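Local coordinates for aeromonas extracellular serine protease (Aeromonas sobria, PDB 3HJR), which preferentially cleaves peptide bonds after paired basic residues, one of them lysine, as a secreted kexin-like serine protease that acts on host plasma proteins, at residues 443-448 against 460-465. Residues are numbered along the deposited sequence; the frame is centred on the assembly and turned at random.
Sequences INVTGS and TSSTTR
I443 packs across the face of 460-465 that carries S462 and T464, close to the margin where the T463 carbonyl projects. Its two branches divide the work. With CG1 set beside the backbone N and anti to the carbonyl carbon (chi1 -59°), the longer arm runs along the strand: I443 CD1 rests 3.5 Å from the carbonyl oxygen of T463, and I443 CG1 sits 3.9 Å from T464 CB, the two side chains slanting across each other. The methyl branch goes the other way, bringing I443 CG2 to 3.4 Å from S462 OG. That hydroxyl also has V445 CG1 at 3.9 Å, so two methyl groups of 443-448 press on it from one side. T464 OG1 lies 4.0 Å from I443 CD1.

This is the tight half, closed by L585, W588 and L590 of strand 583-594. Beyond V445 the chains part: T446, G447 and S448 swing out into solvent, and N444 points away from the strand. T463 turns its own side chain away too, meeting I443 through its backbone.

No hydrogen bond joins the segments. I443 and V445 spend backbone bonds on strand 583-594, whereas S462 and T464 spend theirs on strand 545-553. The end of strand 436-444 and the first loop residue after it thus pack through side chains on strand 460-466, the outermost of the other sheet in the P-domain's jelly-roll beta sandwich. Aliphatic carbon laid over hydroxyls and a carbonyl implies cohesion by van der Waals contact, while the buried hydroxyls of S462 and T464 find partners outside the pair, weakly W588 NE1 for one and the Q441 amide for the other.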
loop_
_atom_site.group_PDB
_atom_site.type_symbol
_atom_site.label_atom_id
_atom_site.label_comp_id
_atom_site.label_asym_id
_atom_site.label_seq_id
_atom_site.Cartn_x
_atom_site.Cartn_y
_atom_site.Cartn_z
ATOM N N ILE A 443 7.307 -26.815 7.946
ATOM C CA ILE A 443 6.843 -27.720 8.974
ATOM C C ILE A 443 5.530 -28.367 8.539
ATOM O O ILE A 443 4.554 -27.688 8.227
ATOM C CB ILE A 443 6.604 -26.964 10.308
ATOM C CG1 ILE A 443 7.895 -26.272 10.785
ATOM C CG2 ILE A 443 5.979 -27.894 11.312
ATOM C CD1 ILE A 443 9.027 -27.263 11.182
ATOM N N ASN A 444 5.511 -29.687 8.531
ATOM C CA ASN A 444 4.330 -30.475 8.196
ATOM C C ASN A 444 3.726 -30.922 9.501
ATOM O O ASN A 444 4.285 -31.780 10.167
ATOM C CB ASN A 444 4.749 -31.673 7.360
ATOM C CG ASN A 444 5.436 -31.268 6.090
ATOM O OD1 ASN A 444 4.841 -30.576 5.268
ATOM N ND2 ASN A 444 6.688 -31.683 5.911
ATOM N N VAL A 445 2.606 -30.326 9.903
ATOM C CA VAL A 445 2.099 -30.575 11.249
ATOM C C VAL A 445 1.180 -31.799 11.341
ATOM O O VAL A 445 0.358 -32.061 10.457
ATOM C CB VAL A 445 1.508 -29.296 11.975
ATOM C CG1 VAL A 445 1.810 -27.981 11.239
ATOM C CG2 VAL A 445 0.048 -29.420 12.320
ATOM N N THR A 446 1.367 -32.557 12.423
ATOM C CA THR A 446 0.668 -33.820 12.650
ATOM C C THR A 446 0.148 -33.934 14.083
ATOM O O THR A 446 0.449 -33.107 14.937
ATOM C CB THR A 446 1.624 -34.999 12.396
ATOM O OG1 THR A 446 2.769 -34.867 13.249
ATOM C CG2 THR A 446 2.218 -34.957 10.992
ATOM N N GLY A 447 -0.617 -34.987 14.335
ATOM C CA GLY A 447 -1.084 -35.306 15.673
ATOM C C GLY A 447 -2.101 -34.314 16.202
ATOM O O GLY A 447 -2.715 -33.566 15.438
ATOM N N SER A 448 -2.272 -34.314 17.522
ATOM C CA SER A 448 -3.265 -33.471 18.179
ATOM C C SER A 448 -2.803 -32.014 18.289
ATOM O O SER A 448 -3.598 -31.125 18.593
ATOM C CB SER A 448 -3.620 -34.043 19.562
ATOM O OG SER A 448 -2.602 -33.770 20.511
ATOM N N THR A 460 -3.094 -22.343 18.785
ATOM C CA THR A 460 -2.410 -23.494 18.248
ATOM C C THR A 460 -1.060 -23.027 17.709
ATOM O O THR A 460 -0.998 -22.104 16.930
ATOM C CB THR A 460 -3.263 -24.059 17.126
ATOM O OG1 THR A 460 -4.514 -24.486 17.678
ATOM C CG2 THR A 460 -2.632 -25.289 16.487
ATOM N N SER A 461 0.012 -23.650 18.170
ATOM C CA SER A 461 1.362 -23.183 17.864
ATOM C C SER A 461 2.123 -24.233 17.095
ATOM O O SER A 461 1.989 -25.438 17.335
ATOM C CB SER A 461 2.106 -22.895 19.162
ATOM O OG SER A 461 2.196 -24.078 19.923
ATOM N N SER A 462 2.961 -23.753 16.202
ATOM C CA SER A 462 3.891 -24.603 15.479
ATOM C C SER A 462 5.150 -23.791 15.341
ATOM O O SER A 462 5.073 -22.571 15.161
ATOM C CB SER A 462 3.346 -24.954 14.101
ATOM O OG SER A 462 4.227 -25.843 13.422
ATOM N N THR A 463 6.299 -24.471 15.414
ATOM C CA THR A 463 7.571 -23.793 15.530
ATOM C C THR A 463 8.612 -24.314 14.564
ATOM O O THR A 463 8.547 -25.444 14.077
ATOM C CB THR A 463 8.129 -23.906 16.957
ATOM O OG1 THR A 463 8.357 -25.287 17.323
ATOM C CG2 THR A 463 7.128 -23.356 18.008
ATOM N N THR A 464 9.590 -23.467 14.310
ATOM C CA THR A 464 10.783 -23.845 13.559
ATOM C C THR A 464 11.967 -23.007 14.003
ATOM O O THR A 464 11.816 -21.821 14.264
ATOM C CB THR A 464 10.576 -23.713 12.016
ATOM O OG1 THR A 464 11.710 -24.259 11.318
ATOM C CG2 THR A 464 10.491 -22.253 11.584
ATOM N N ARG A 465 13.141 -23.620 14.071
ATOM C CA ARG A 465 14.339 -22.916 14.510
ATOM C C ARG A 465 15.153 -22.500 13.341
ATOM O O ARG A 465 15.520 -23.325 12.510
ATOM C CB ARG A 465 15.208 -23.757 15.449
ATOM C CG ARG A 465 16.284 -22.935 16.167
ATOM C CD ARG A 465 16.972 -23.650 17.319
ATOM N NE ARG A 465 18.033 -22.814 17.882
ATOM C CZ ARG A 465 19.264 -22.760 17.432
ATOM N NH1 ARG A 465 20.152 -21.963 18.035
ATOM N NH2 ARG A 465 19.638 -23.485 16.377
#